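Local coordinates for adapter protein mecA 1 (Bacillus subtilis, PDB 3JTP), which binds the ClpC protease through the C-terminal domain described here, and as a whole protein brings ComK and unfolded or aggregated proteins to it for degradation, at residues F9-F13 with L63-S69; N28-T32 with Y44-M50; K31-S36 with L82-A88. The protein carries 3 engineered substitutions. All coordinates share one frame; numbering follows the deposited sequence.

Contact 1: residues F9-F13 with L63-S69. Engineered in segment 63-69: Asn67 (natural residue Thr).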
ATOM      1  N   PHE A   9       5.594   4.211   5.337  1.00 52.35           N
ATOM      2  CA  PHE A   9       6.111   4.038   3.989  1.00 49.20           C
ATOM      3  C   PHE A   9       5.080   4.435   2.954  1.00 46.90           C
ATOM      4  O   PHE A   9       3.879   4.200   3.131  1.00 44.91           O
ATOM      5  CB  PHE A   9       6.525   2.590   3.733  1.00 47.03           C
ATOM      6  CG  PHE A   9       7.776   2.187   4.436  1.00 53.30           C
ATOM      7  CD1 PHE A   9       9.006   2.284   3.797  1.00 55.27           C
ATOM      8  CD2 PHE A   9       7.733   1.708   5.744  1.00 56.55           C
ATOM      9  CE1 PHE A   9      10.180   1.913   4.456  1.00 59.24           C
ATOM     10  CE2 PHE A   9       8.897   1.334   6.407  1.00 57.31           C
ATOM     11  CZ  PHE A   9      10.121   1.435   5.765  1.00 59.10           C
ATOM     12  N   VAL A  10       5.547   5.049   1.874  1.00 46.12           N
ATOM     13  CA  VAL A  10       4.724   5.135   0.692  1.00 42.68           C
ATOM     14  C   VAL A  10       5.347   4.248  -0.357  1.00 42.94           C
ATOM     15  O   VAL A  10       6.510   4.431  -0.716  1.00 42.64           O
ATOM     16  CB  VAL A  10       4.656   6.526   0.131  1.00 43.97           C
ATOM     17  CG1 VAL A  10       4.046   6.462  -1.250  1.00 41.34           C
ATOM     18  CG2 VAL A  10       3.841   7.429   1.045  1.00 44.79           C
ATOM     19  N   LEU A  11       4.562   3.295  -0.852  1.00 40.76           N
ATOM     20  CA  LEU A  11       5.035   2.334  -1.843  1.00 38.60           C
ATOM     21  C   LEU A  11       4.314   2.586  -3.158  1.00 38.54           C
ATOM     22  O   LEU A  11       3.105   2.850  -3.171  1.00 37.73           O
ATOM     23  CB  LEU A  11       4.768   0.904  -1.366  1.00 39.41           C
ATOM     24  CG  LEU A  11       5.266   0.568   0.044  1.00 42.40           C
ATOM     25  CD1 LEU A  11       4.830  -0.826   0.434  1.00 36.88           C
ATOM     26  CD2 LEU A  11       6.773   0.711   0.169  1.00 42.57           C
ATOM     27  N   ARG A  12       5.038   2.521  -4.271  1.00 37.07           N
ATOM     28  CA  ARG A  12       4.397   2.768  -5.548  1.00 36.91           C
ATOM     29  C   ARG A  12       4.259   1.499  -6.358  1.00 39.35           C
ATOM     30  O   ARG A  12       5.188   0.669  -6.422  1.00 38.86           O
ATOM     31  CB  ARG A  12       5.139   3.819  -6.356  1.00 40.65           C
ATOM     32  CG  ARG A  12       6.459   3.355  -6.938  1.00 42.39           C
ATOM     33  CD  ARG A  12       6.964   4.387  -7.955  1.00 48.76           C
ATOM     34  NE  ARG A  12       8.281   4.037  -8.485  1.00 51.36           N
ATOM     35  CZ  ARG A  12       9.392   4.118  -7.770  1.00 46.75           C
ATOM     36  NH1 ARG A  12       9.300   4.519  -6.516  1.00 45.34           N
ATOM     37  NH2 ARG A  12      10.574   3.783  -8.294  1.00 44.25           N
ATOM     38  N   PHE A  13       3.093   1.359  -6.979  1.00 39.49           N
ATOM     39  CA  PHE A  13       2.793   0.195  -7.810  1.00 41.31           C
ATOM     40  C   PHE A  13       2.652   0.616  -9.258  1.00 37.94           C
ATOM     41  O   PHE A  13       1.955   1.572  -9.559  1.00 38.52           O
ATOM     42  CB  PHE A  13       1.490  -0.469  -7.356  1.00 38.82           C
ATOM     43  CG  PHE A  13       1.555  -1.057  -5.977  1.00 40.18           C
ATOM     44  CD1 PHE A  13       1.613  -2.432  -5.793  1.00 39.63           C
ATOM     45  CD2 PHE A  13       1.552  -0.233  -4.854  1.00 40.16           C
ATOM     46  CE1 PHE A  13       1.660  -2.978  -4.524  1.00 37.44           C
ATOM     47  CE2 PHE A  13       1.607  -0.779  -3.567  1.00 41.97           C
ATOM     48  CZ  PHE A  13       1.662  -2.158  -3.410  1.00 39.99           C
ATOM     49  N   LEU A  63       7.406  -5.325  -1.230  1.00 51.03           N
ATOM     50  CA  LEU A  63       8.366  -4.827  -2.214  1.00 47.28           C
ATOM     51  C   LEU A  63       8.615  -5.769  -3.377  1.00 50.10           C
ATOM     52  O   LEU A  63       9.517  -5.528  -4.187  1.00 48.90           O
ATOM     53  CB  LEU A  63       9.709  -4.504  -1.563  1.00 49.07           C
ATOM     54  CG  LEU A  63       9.766  -3.329  -0.598  1.00 49.88           C
ATOM     55  CD1 LEU A  63      11.200  -3.141  -0.130  1.00 46.36           C
ATOM     56  CD2 LEU A  63       9.232  -2.067  -1.260  1.00 47.94           C
ATOM     57  N   GLU A  64       7.859  -6.857  -3.464  1.00 49.65           N
ATOM     58  CA  GLU A  64       7.916  -7.658  -4.685  1.00 49.92           C
ATOM     59  C   GLU A  64       6.928  -7.112  -5.696  1.00 46.56           C
ATOM     60  O   GLU A  64       7.108  -7.270  -6.905  1.00 43.52           O
ATOM     61  CB  GLU A  64       7.624  -9.123  -4.396  1.00 53.91           C
ATOM     62  CG  GLU A  64       8.690  -9.737  -3.550  1.00 53.33           C
ATOM     63  CD  GLU A  64       8.885 -11.187  -3.829  1.00 51.20           C
ATOM     64  OE1 GLU A  64       9.826 -11.723  -3.230  1.00 54.69           O
ATOM     65  OE2 GLU A  64       8.127 -11.784  -4.633  1.00 48.66           O
ATOM     66  N   TYR A  65       5.887  -6.464  -5.176  1.00 46.79           N
ATOM     67  CA  TYR A  65       4.847  -5.883  -6.002  1.00 43.37           C
ATOM     68  C   TYR A  65       4.985  -4.377  -6.149  1.00 42.84           C
ATOM     69  O   TYR A  65       4.346  -3.778  -7.009  1.00 41.85           O
ATOM     70  CB  TYR A  65       3.489  -6.263  -5.443  1.00 42.68           C
ATOM     71  CG  TYR A  65       3.318  -7.744  -5.528  1.00 43.63           C
ATOM     72  CD1 TYR A  65       3.099  -8.361  -6.758  1.00 42.12           C
ATOM     73  CD2 TYR A  65       3.452  -8.533  -4.412  1.00 44.31           C
ATOM     74  CE1 TYR A  65       2.983  -9.714  -6.871  1.00 38.60           C
ATOM     75  CE2 TYR A  65       3.340  -9.907  -4.512  1.00 50.87           C
ATOM     76  CZ  TYR A  65       3.105 -10.483  -5.752  1.00 41.55           C
ATOM     77  OH  TYR A  65       2.985 -11.824  -5.853  1.00 43.58           O
ATOM     78  N   ALA A  66       5.843  -3.771  -5.339  1.00 46.35           N
ATOM     79  CA  ALA A  66       6.003  -2.314  -5.363  1.00 42.67           C
ATOM     80  C   ALA A  66       7.437  -1.821  -5.129  1.00 44.94           C
ATOM     81  O   ALA A  66       8.349  -2.607  -4.871  1.00 43.49           O
ATOM     82  CB  ALA A  66       5.064  -1.683  -4.354  1.00 38.90           C
ATOM     83  N   ASN A  67       7.614  -0.500  -5.204  1.00 42.80           N
ATOM     84  CA  ASN A  67       8.897   0.134  -4.939  1.00 42.00           C
ATOM     85  C   ASN A  67       8.720   1.246  -3.906  1.00 45.36           C
ATOM     86  O   ASN A  67       7.680   1.896  -3.873  1.00 41.94           O
ATOM     87  CB  ASN A  67       9.451   0.723  -6.241  1.00 46.11           C
ATOM     88  CG  ASN A  67       9.982  -0.354  -7.193  1.00 51.36           C
ATOM     89  OD1 ASN A  67      11.025  -0.959  -6.940  1.00 53.77           O
ATOM     90  ND2 ASN A  67       9.265  -0.592  -8.286  1.00 50.63           N
ATOM     91  N   GLU A  68       9.722   1.476  -3.066  1.00 47.11           N
ATOM     92  CA  GLU A  68       9.643   2.582  -2.123  1.00 48.66           C
ATOM     93  C   GLU A  68       9.633   3.908  -2.879  1.00 45.80           C
ATOM     94  O   GLU A  68      10.417   4.100  -3.801  1.00 44.88           O
ATOM     95  CB  GLU A  68      10.795   2.521  -1.125  1.00 53.47           C
ATOM     96  CG  GLU A  68      10.448   1.757   0.152  1.00 55.93           C
ATOM     97  CD  GLU A  68      11.677   1.303   0.917  1.00 64.38           C
ATOM     98  OE1 GLU A  68      12.476   0.514   0.349  1.00 67.20           O
ATOM     99  OE2 GLU A  68      11.841   1.733   2.081  1.00 61.03           O
ATOM    100  N   SER A  69       8.717   4.803  -2.526  1.00 42.25           N
ATOM    101  CA  SER A  69       8.660   6.095  -3.202  1.00 47.25           C
ATOM    102  C   SER A  69       9.012   7.246  -2.264  1.00 47.27           C
ATOM    103  O   SER A  69       8.798   7.163  -1.050  1.00 46.07           O
ATOM    104  CB  SER A  69       7.275   6.338  -3.812  1.00 45.45           C
ATOM    105  OG  SER A  69       7.210   7.600  -4.469  1.00 44.25           O
TER
HETATM  106  O   HOH W   1       8.427   5.745   1.275  1.00 50.84           O
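Leu11 and Glu68 form an antiparallel non-hydrogen-bonded pair, with Arg12 and Asn67 as the hydrogen-bonded pair beside it: the short strand 67-68 runs along strand 8-13 and forms one outer edge of the five-stranded antiparallel sheet of the MecA C-terminal domain. Arg12 N gives a nearly straight bond to Asn67 O at 2.7 Å, and Asn67 N returns one to Arg12 O. Next along the chain, Ser69 N donates to Val10 O. A water continues this ladder, accepting from Val10 N and donating to Ser69 O.

Leu11 and Glu68 share one face, Arg12 and Asn67 the other. On the side of Leu11, where helix 54-65 packs, Leu11 CD2 meets Leu63 CD2, the side chains crossing at about a right angle; Leu11 and Glu68 lie side by side, pointing the same way. Glu68 OE2 reaches the edge of the Phe9 ring, 2.9 Å from CE1 and near the ring plane. Ala66 presses its methyl squarely over one face of Phe13, with CB 3.5 Å from the ring centroid and only 8° off its normal, while helix 16-24 packs against the same phenylalanine. Tyr65 CB touches Phe13 CE1 alongside it.

On the face of Arg12 and the engineered Asn67, Arg12 CG sits between its backbone N and carbonyl carbon (chi1 73°), and the chain then extends to NE; this carries the guanidinium back over strand 67-68. Its flat face rests on Asn67 CB, with CZ 3.7 Å from that carbon. The planes of guanidinium and amide are 29° apart, and a weak hydrogen bond from Arg12 NH1 reaches Glu68 O at 3.0 Å.

Contact 2: residues N28-T32 with Y44-M50. Engineered in segment 44-50: Asp49 (natural residue Asn).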
ATOM      1  N   ASN A  28      -1.717  -7.309   4.703  1.00 65.78           N
ATOM      2  CA  ASN A  28      -2.277  -6.001   4.993  1.00 64.53           C
ATOM      3  C   ASN A  28      -1.764  -5.512   6.338  1.00 67.15           C
ATOM      4  O   ASN A  28      -2.353  -5.793   7.393  1.00 70.27           O
ATOM      5  CB  ASN A  28      -3.803  -6.050   4.935  1.00 61.19           C
ATOM      6  CG  ASN A  28      -4.329  -7.461   4.792  1.00 63.57           C
ATOM      7  OD1 ASN A  28      -4.411  -8.207   5.780  1.00 69.62           O
ATOM      8  ND2 ASN A  28      -4.696  -7.841   3.559  1.00 58.26           N
ATOM      9  N   GLY A  29      -0.650  -4.783   6.269  1.00 67.40           N
ATOM     10  CA  GLY A  29       0.178  -4.465   7.413  1.00 65.88           C
ATOM     11  C   GLY A  29      -0.383  -3.344   8.235  1.00 66.25           C
ATOM     12  O   GLY A  29      -0.004  -2.191   8.053  1.00 69.93           O
ATOM     13  N   SER A  30      -1.254  -3.700   9.172  1.00 67.08           N
ATOM     14  CA  SER A  30      -2.086  -2.722   9.842  1.00 67.46           C
ATOM     15  C   SER A  30      -2.525  -1.682   8.812  1.00 65.34           C
ATOM     16  O   SER A  30      -2.861  -2.061   7.687  1.00 66.97           O
ATOM     17  CB  SER A  30      -1.384  -2.127  11.061  1.00 71.65           C
ATOM     18  OG  SER A  30      -1.302  -3.108  12.087  1.00 73.60           O
ATOM     19  N   LYS A  31      -2.503  -0.395   9.158  1.00 64.06           N
ATOM     20  CA  LYS A  31      -3.173   0.616   8.331  1.00 58.21           C
ATOM     21  C   LYS A  31      -2.540   0.842   6.948  1.00 51.96           C
ATOM     22  O   LYS A  31      -1.334   1.050   6.817  1.00 49.59           O
ATOM     23  CB  LYS A  31      -3.318   1.936   9.089  1.00 56.50           C
ATOM     24  CG  LYS A  31      -3.929   1.770  10.472  1.00 67.26           C
ATOM     25  CD  LYS A  31      -3.809   3.057  11.286  1.00 77.67           C
ATOM     26  CE  LYS A  31      -3.836   2.793  12.793  1.00 84.20           C
ATOM     27  NZ  LYS A  31      -3.451   4.019  13.571  1.00 83.71           N
ATOM     28  N   THR A  32      -3.378   0.786   5.922  1.00 47.10           N
ATOM     29  CA  THR A  32      -2.955   1.091   4.572  1.00 42.95           C
ATOM     30  C   THR A  32      -3.972   2.040   3.954  1.00 44.16           C
ATOM     31  O   THR A  32      -5.173   1.860   4.135  1.00 44.22           O
ATOM     32  CB  THR A  32      -2.803  -0.182   3.719  1.00 43.90           C
ATOM     33  OG1 THR A  32      -3.986  -0.989   3.830  1.00 43.72           O
ATOM     34  CG2 THR A  32      -1.610  -0.986   4.186  1.00 41.93           C
ATOM     35  N   TYR A  44      -0.173   4.207   0.973  1.00 37.76           N
ATOM     36  CA  TYR A  44       0.397   4.680   2.220  1.00 45.41           C
ATOM     37  C   TYR A  44       0.366   3.549   3.254  1.00 43.40           C
ATOM     38  O   TYR A  44      -0.682   2.988   3.532  1.00 44.72           O
ATOM     39  CB  TYR A  44      -0.321   5.906   2.739  1.00 45.59           C
ATOM     40  CG  TYR A  44       0.247   6.377   4.051  1.00 47.19           C
ATOM     41  CD1 TYR A  44       1.547   6.866   4.135  1.00 43.60           C
ATOM     42  CD2 TYR A  44      -0.521   6.332   5.210  1.00 53.31           C
ATOM     43  CE1 TYR A  44       2.071   7.285   5.338  1.00 51.53           C
ATOM     44  CE2 TYR A  44      -0.014   6.758   6.419  1.00 52.94           C
ATOM     45  CZ  TYR A  44       1.276   7.225   6.482  1.00 54.14           C
ATOM     46  OH  TYR A  44       1.756   7.636   7.699  1.00 62.68           O
ATOM     47  N   VAL A  45       1.517   3.203   3.808  1.00 44.67           N
ATOM     48  CA  VAL A  45       1.586   2.048   4.701  1.00 46.45           C
ATOM     49  C   VAL A  45       2.105   2.376   6.096  1.00 52.51           C
ATOM     50  O   VAL A  45       3.290   2.681   6.266  1.00 55.26           O
ATOM     51  CB  VAL A  45       2.472   0.957   4.125  1.00 45.22           C
ATOM     52  CG1 VAL A  45       2.583  -0.201   5.123  1.00 49.29           C
ATOM     53  CG2 VAL A  45       1.898   0.483   2.824  1.00 43.56           C
ATOM     54  N   ASP A  46       1.223   2.287   7.086  1.00 50.50           N
ATOM     55  CA  ASP A  46       1.585   2.574   8.467  1.00 57.28           C
ATOM     56  C   ASP A  46       1.601   1.303   9.288  1.00 63.05           C
ATOM     57  O   ASP A  46       0.548   0.749   9.615  1.00 63.71           O
ATOM     58  CB  ASP A  46       0.607   3.566   9.096  1.00 57.49           C
ATOM     59  CG  ASP A  46       1.061   4.033  10.475  1.00 68.05           C
ATOM     60  OD1 ASP A  46       2.153   3.595  10.912  1.00 68.37           O
ATOM     61  OD2 ASP A  46       0.334   4.836  11.116  1.00 67.03           O
ATOM     62  N   PHE A  47       2.803   0.844   9.611  1.00 63.42           N
ATOM     63  CA  PHE A  47       2.974  -0.321  10.462  1.00 67.72           C
ATOM     64  C   PHE A  47       2.860   0.071  11.945  1.00 73.68           C
ATOM     65  O   PHE A  47       3.359  -0.637  12.818  1.00 74.83           O
ATOM     66  CB  PHE A  47       4.342  -0.945  10.200  1.00 66.51           C
ATOM     67  CG  PHE A  47       4.491  -1.556   8.828  1.00 65.63           C
ATOM     68  CD1 PHE A  47       3.899  -2.773   8.525  1.00 61.86           C
ATOM     69  CD2 PHE A  47       5.248  -0.924   7.848  1.00 63.21           C
ATOM     70  CE1 PHE A  47       4.049  -3.349   7.271  1.00 62.16           C
ATOM     71  CE2 PHE A  47       5.404  -1.500   6.582  1.00 62.58           C
ATOM     72  CZ  PHE A  47       4.802  -2.714   6.297  1.00 58.79           C
ATOM     73  N   CYS A  48       2.182   1.191  12.206  1.00 72.95           N
ATOM     74  CA  CYS A  48       2.205   1.881  13.503  1.00 76.40           C
ATOM     75  C   CYS A  48       2.937   1.135  14.609  1.00 82.43           C
ATOM     76  O   CYS A  48       4.073   1.482  14.950  1.00 80.15           O
ATOM     77  CB  CYS A  48       0.793   2.279  13.952  1.00 79.32           C
ATOM     78  SG  CYS A  48      -0.356   0.910  14.121  1.00 89.97           S
ATOM     79  N   ASP A  49       2.279   0.124  15.175  1.00 83.08           N
ATOM     80  CA  ASP A  49       2.897  -0.722  16.190  1.00 84.69           C
ATOM     81  C   ASP A  49       2.931  -2.183  15.734  1.00 82.88           C
ATOM     82  O   ASP A  49       1.923  -2.893  15.740  1.00 84.65           O
ATOM     83  CB  ASP A  49       2.213  -0.564  17.560  1.00 84.82           C
ATOM     84  CG  ASP A  49       1.172  -1.638  17.832  1.00 87.14           C
ATOM     85  OD1 ASP A  49       1.568  -2.785  18.135  1.00 86.41           O
ATOM     86  OD2 ASP A  49      -0.040  -1.336  17.757  1.00 87.71           O
ATOM     87  N   MET A  50       4.108  -2.604  15.300  1.00 79.49           N
ATOM     88  CA  MET A  50       4.374  -3.979  14.941  1.00 76.84           C
ATOM     89  C   MET A  50       5.805  -4.119  15.420  1.00 78.25           C
ATOM     90  O   MET A  50       6.377  -3.158  15.932  1.00 82.43           O
ATOM     91  CB  MET A  50       4.280  -4.142  13.428  1.00 77.06           C
ATOM     92  CG  MET A  50       3.451  -5.320  12.957  1.00 73.20           C
ATOM     93  SD  MET A  50       2.594  -4.929  11.411  1.00 57.20           S
ATOM     94  CE  MET A  50       1.486  -3.677  12.014  1.00 66.26           C
TER
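The Phe47 ring comes up to Gly29, its CE1 4.0 Å from Gly29 CA and its CD1 close to Gly29 O, which approaches obliquely. One face of the ring is covered by Val45 CG1, two residues earlier in the chain, offset toward the rim, and helix 54-65 also contacts the ring through Gln58 and Met62. With no side chain on Gly29, the centre of an inverse gamma turn, the backbone can lie this near.

Here the beta hairpin of strands 31-37 and 40-46 comes to its open end, where the loop 28-30 leads in and the chain departs after Asp46. Asp46 N donates to Lys31 O at 2.9 Å, and Thr32 CA makes a C-H...O contact with Tyr44 O at 3.1 Å. Thr32 and Val45 lie side by side on the buried face, with Thr32 CG2 4.0 Å from Val45 CG2. On the other face Lys31 is stretched beyond CG, which brings CE to within 4.2 Å of Cys48 SG. Its NZ stays 4.6 Å from Asp46 OD2, too far for a salt bridge. Attraction between these opposite charges would therefore probably add only modestly to a junction in which one backbone hydrogen bond and apolar contacts do the joining.

Contact 3: residues K31-S36 with L82-A88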
ATOM      1  N   LYS A  31      -2.503  -0.395   9.158  1.00 64.06           N
ATOM      2  CA  LYS A  31      -3.173   0.616   8.331  1.00 58.21           C
ATOM      3  C   LYS A  31      -2.540   0.842   6.948  1.00 51.96           C
ATOM      4  O   LYS A  31      -1.334   1.050   6.817  1.00 49.59           O
ATOM      5  CB  LYS A  31      -3.318   1.936   9.089  1.00 56.50           C
ATOM      6  CG  LYS A  31      -3.929   1.770  10.472  1.00 67.26           C
ATOM      7  CD  LYS A  31      -3.809   3.057  11.286  1.00 77.67           C
ATOM      8  CE  LYS A  31      -3.836   2.793  12.793  1.00 84.20           C
ATOM      9  NZ  LYS A  31      -3.451   4.019  13.571  1.00 83.71           N
ATOM     10  N   THR A  32      -3.378   0.786   5.922  1.00 47.10           N
ATOM     11  CA  THR A  32      -2.955   1.091   4.572  1.00 42.95           C
ATOM     12  C   THR A  32      -3.972   2.040   3.954  1.00 44.16           C
ATOM     13  O   THR A  32      -5.173   1.860   4.135  1.00 44.22           O
ATOM     14  CB  THR A  32      -2.803  -0.182   3.719  1.00 43.90           C
ATOM     15  OG1 THR A  32      -3.986  -0.989   3.830  1.00 43.72           O
ATOM     16  CG2 THR A  32      -1.610  -0.986   4.186  1.00 41.93           C
ATOM     17  N   THR A  33      -3.483   3.078   3.275  1.00 43.07           N
ATOM     18  CA  THR A  33      -4.342   3.955   2.483  1.00 42.25           C
ATOM     19  C   THR A  33      -3.857   3.944   1.035  1.00 39.32           C
ATOM     20  O   THR A  33      -2.654   3.989   0.766  1.00 38.21           O
ATOM     21  CB  THR A  33      -4.387   5.400   3.065  1.00 45.64           C
ATOM     22  OG1 THR A  33      -4.913   5.346   4.395  1.00 48.49           O
ATOM     23  CG2 THR A  33      -5.272   6.340   2.209  1.00 41.30           C
ATOM     24  N   LEU A  34      -4.797   3.851   0.104  1.00 39.18           N
ATOM     25  CA  LEU A  34      -4.451   3.727  -1.304  1.00 42.06           C
ATOM     26  C   LEU A  34      -4.841   4.972  -2.097  1.00 39.86           C
ATOM     27  O   LEU A  34      -5.963   5.461  -1.967  1.00 40.69           O
ATOM     28  CB  LEU A  34      -5.112   2.472  -1.896  1.00 40.12           C
ATOM     29  CG  LEU A  34      -4.833   2.177  -3.373  1.00 40.13           C
ATOM     30  CD1 LEU A  34      -3.433   1.577  -3.589  1.00 35.17           C
ATOM     31  CD2 LEU A  34      -5.912   1.244  -3.929  1.00 40.18           C
ATOM     32  N   TYR A  35      -3.908   5.474  -2.909  1.00 39.62           N
ATOM     33  CA  TYR A  35      -4.146   6.610  -3.794  1.00 39.24           C
ATOM     34  C   TYR A  35      -3.772   6.228  -5.233  1.00 42.03           C
ATOM     35  O   TYR A  35      -2.999   5.289  -5.437  1.00 42.46           O
ATOM     36  CB  TYR A  35      -3.269   7.816  -3.402  1.00 40.65           C
ATOM     37  CG  TYR A  35      -3.510   8.414  -2.038  1.00 43.72           C
ATOM     38  CD1 TYR A  35      -4.219   9.605  -1.877  1.00 45.22           C
ATOM     39  CD2 TYR A  35      -3.000   7.803  -0.907  1.00 47.10           C
ATOM     40  CE1 TYR A  35      -4.422  10.150  -0.612  1.00 45.79           C
ATOM     41  CE2 TYR A  35      -3.199   8.332   0.347  1.00 45.21           C
ATOM     42  CZ  TYR A  35      -3.906   9.493   0.494  1.00 47.95           C
ATOM     43  OH  TYR A  35      -4.080   9.967   1.767  1.00 55.90           O
ATOM     44  N   SER A  36      -4.286   6.963  -6.222  1.00 40.62           N
ATOM     45  CA  SER A  36      -3.662   6.963  -7.554  1.00 41.88           C
ATOM     46  C   SER A  36      -3.040   8.313  -7.819  1.00 45.31           C
ATOM     47  O   SER A  36      -3.446   9.315  -7.230  1.00 46.23           O
ATOM     48  CB  SER A  36      -4.645   6.634  -8.693  1.00 39.08           C
ATOM     49  OG  SER A  36      -5.835   7.402  -8.623  1.00 42.16           O
ATOM     50  N   LEU A  82      -7.869   9.882  -3.741  1.00 44.14           N
ATOM     51  CA  LEU A  82      -7.929   8.972  -2.620  1.00 39.74           C
ATOM     52  C   LEU A  82      -8.907   7.862  -2.977  1.00 43.14           C
ATOM     53  O   LEU A  82     -10.039   8.125  -3.366  1.00 43.05           O
ATOM     54  CB  LEU A  82      -8.362   9.714  -1.362  1.00 44.00           C
ATOM     55  CG  LEU A  82      -8.719   8.885  -0.137  1.00 45.44           C
ATOM     56  CD1 LEU A  82      -7.581   7.979   0.258  1.00 42.53           C
ATOM     57  CD2 LEU A  82      -9.092   9.828   1.020  1.00 51.03           C
ATOM     58  N   ILE A  83      -8.467   6.614  -2.858  1.00 42.04           N
ATOM     59  CA  ILE A  83      -9.284   5.494  -3.339  1.00 41.22           C
ATOM     60  C   ILE A  83      -9.925   4.767  -2.165  1.00 42.59           C
ATOM     61  O   ILE A  83     -11.150   4.628  -2.116  1.00 41.45           O
ATOM     62  CB  ILE A  83      -8.463   4.538  -4.276  1.00 43.19           C
ATOM     63  CG1 ILE A  83      -7.941   5.324  -5.479  1.00 41.05           C
ATOM     64  CG2 ILE A  83      -9.302   3.332  -4.737  1.00 39.83           C
ATOM     65  CD1 ILE A  83      -6.755   4.678  -6.186  1.00 40.88           C
ATOM     66  N   ILE A  84      -9.096   4.318  -1.220  1.00 41.99           N
ATOM     67  CA  ILE A  84      -9.570   3.758   0.048  1.00 45.42           C
ATOM     68  C   ILE A  84      -8.688   4.307   1.171  1.00 46.71           C
ATOM     69  O   ILE A  84      -7.459   4.402   1.008  1.00 39.62           O
ATOM     70  CB  ILE A  84      -9.452   2.209   0.086  1.00 45.41           C
ATOM     71  CG1 ILE A  84     -10.002   1.581  -1.192  1.00 44.53           C
ATOM     72  CG2 ILE A  84     -10.158   1.633   1.334  1.00 42.68           C
ATOM     73  CD1 ILE A  84     -11.512   1.539  -1.239  1.00 54.27           C
ATOM     74  N   SER A  85      -9.288   4.662   2.307  1.00 43.72           N
ATOM     75  CA  SER A  85      -8.460   5.040   3.452  1.00 46.49           C
ATOM     76  C   SER A  85      -8.438   3.988   4.555  1.00 45.54           C
ATOM     77  O   SER A  85      -9.430   3.309   4.804  1.00 49.64           O
ATOM     78  CB  SER A  85      -8.830   6.415   4.023  1.00 51.94           C
ATOM     79  OG  SER A  85     -10.216   6.541   4.263  1.00 48.55           O
ATOM     80  N   GLU A  86      -7.269   3.837   5.166  1.00 48.10           N
ATOM     81  CA  GLU A  86      -7.109   3.096   6.416  1.00 52.52           C
ATOM     82  C   GLU A  86      -7.142   1.557   6.331  1.00 51.13           C
ATOM     83  O   GLU A  86      -6.326   0.895   6.973  1.00 51.30           O
ATOM     84  CB  GLU A  86      -8.076   3.627   7.494  1.00 52.87           C
ATOM     85  CG  GLU A  86      -7.822   5.096   7.867  1.00 56.30           C
ATOM     86  CD  GLU A  86      -8.128   5.390   9.320  1.00 64.87           C
ATOM     87  OE1 GLU A  86      -8.738   4.519   9.985  1.00 65.64           O
ATOM     88  OE2 GLU A  86      -7.756   6.487   9.799  1.00 65.50           O
ATOM     89  N   HIS A  87      -8.064   0.993   5.558  1.00 46.16           N
ATOM     90  CA  HIS A  87      -8.102  -0.451   5.424  1.00 47.15           C
ATOM     91  C   HIS A  87      -8.068  -0.880   3.951  1.00 44.64           C
ATOM     92  O   HIS A  87      -8.781  -1.790   3.523  1.00 40.12           O
ATOM     93  CB  HIS A  87      -9.307  -0.991   6.206  1.00 52.08           C
ATOM     94  CG  HIS A  87      -9.376  -0.441   7.601  1.00 57.48           C
ATOM     95  ND1 HIS A  87     -10.212   0.596   7.955  1.00 58.74           N
ATOM     96  CD2 HIS A  87      -8.648  -0.733   8.710  1.00 57.55           C
ATOM     97  CE1 HIS A  87     -10.026   0.896   9.232  1.00 59.15           C
ATOM     98  NE2 HIS A  87      -9.083   0.106   9.710  1.00 59.20           N
ATOM     99  N   ALA A  88      -7.197  -0.220   3.192  1.00 43.28           N
ATOM    100  CA  ALA A  88      -7.152  -0.384   1.743  1.00 43.87           C
ATOM    101  C   ALA A  88      -6.908  -1.819   1.277  1.00 38.19           C
ATOM    102  O   ALA A  88      -7.671  -2.339   0.483  1.00 39.29           O
ATOM    103  CB  ALA A  88      -6.127   0.570   1.129  1.00 40.76           C
TER
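Leu34 faces both Ile83 and Ile84, the signature of a classic beta bulge between strand 31-37 and the edge strand 81-84 of the antiparallel sheet. Leu34 O receives Ile83 N at 2.9 Å and, more weakly, Ile84 N at 3.4 Å, while Leu34 N donates back to Ile84 O. Past the bulge the register shifts by one, pairing Tyr35 with Leu82. Leu82 CD1 lies over one face of the Tyr35 ring, 4.1 Å from its centroid and offset toward the rim. On Leu34's side of the sheet its CD2 meets Ile83 CG2, and helix 16-24 supplies Phe16 and Val19 as further neighbours.

Thr33 uses both branches. With OG1 anti to the carbonyl carbon (chi1 -61°), the hydroxyl oxygen takes a straight bond from Glu86 N at 2.9 Å, and the methyl swings the other way, tightly against Leu82 CD1 at 3.4 Å. Replaced by an alanine, Thr33 would probably leave Glu86 N without this acceptor and open a gap beside Leu82 CD1.

That bond ties strand 31-37 to the turn in which Glu86 and His87 lead into helix 88-96, with His87 at the N-cap. Glu86 O accepts Thr32 N from well above its carbonyl plane. Strand 31-37 also meets the start of the helix: Thr32 OG1 is hydrogen-bonded to Leu89 N, and Ala88 CB packs on Leu34 CB. Ala88 N reaches Thr32 O at 3.1 Å, again out of the carbonyl plane, by 42°.

In the fold
One antiparallel sheet carries all three contacts, read across it as strands 67-68, 8-13, 40-46, 31-37 and 81-84. Contact 1 adds one outer strand and contact 3 the other, on opposite sides of the chain's centre with their own centres about 14 Å apart; contact 2, at the open end of the hairpin, lies between them in strand order. Contacts 1 and 2 touch through Phe9 O and Val45 N, a probable hydrogen bond, whereas contacts 2 and 3 share Lys31 and Thr32. Along the chain, contact 2 falls wholly between the two segments of contact 1, while contacts 1 and 3 interleave, so the sheet of this ClpC-binding domain is completed only when its late strands return to early ones.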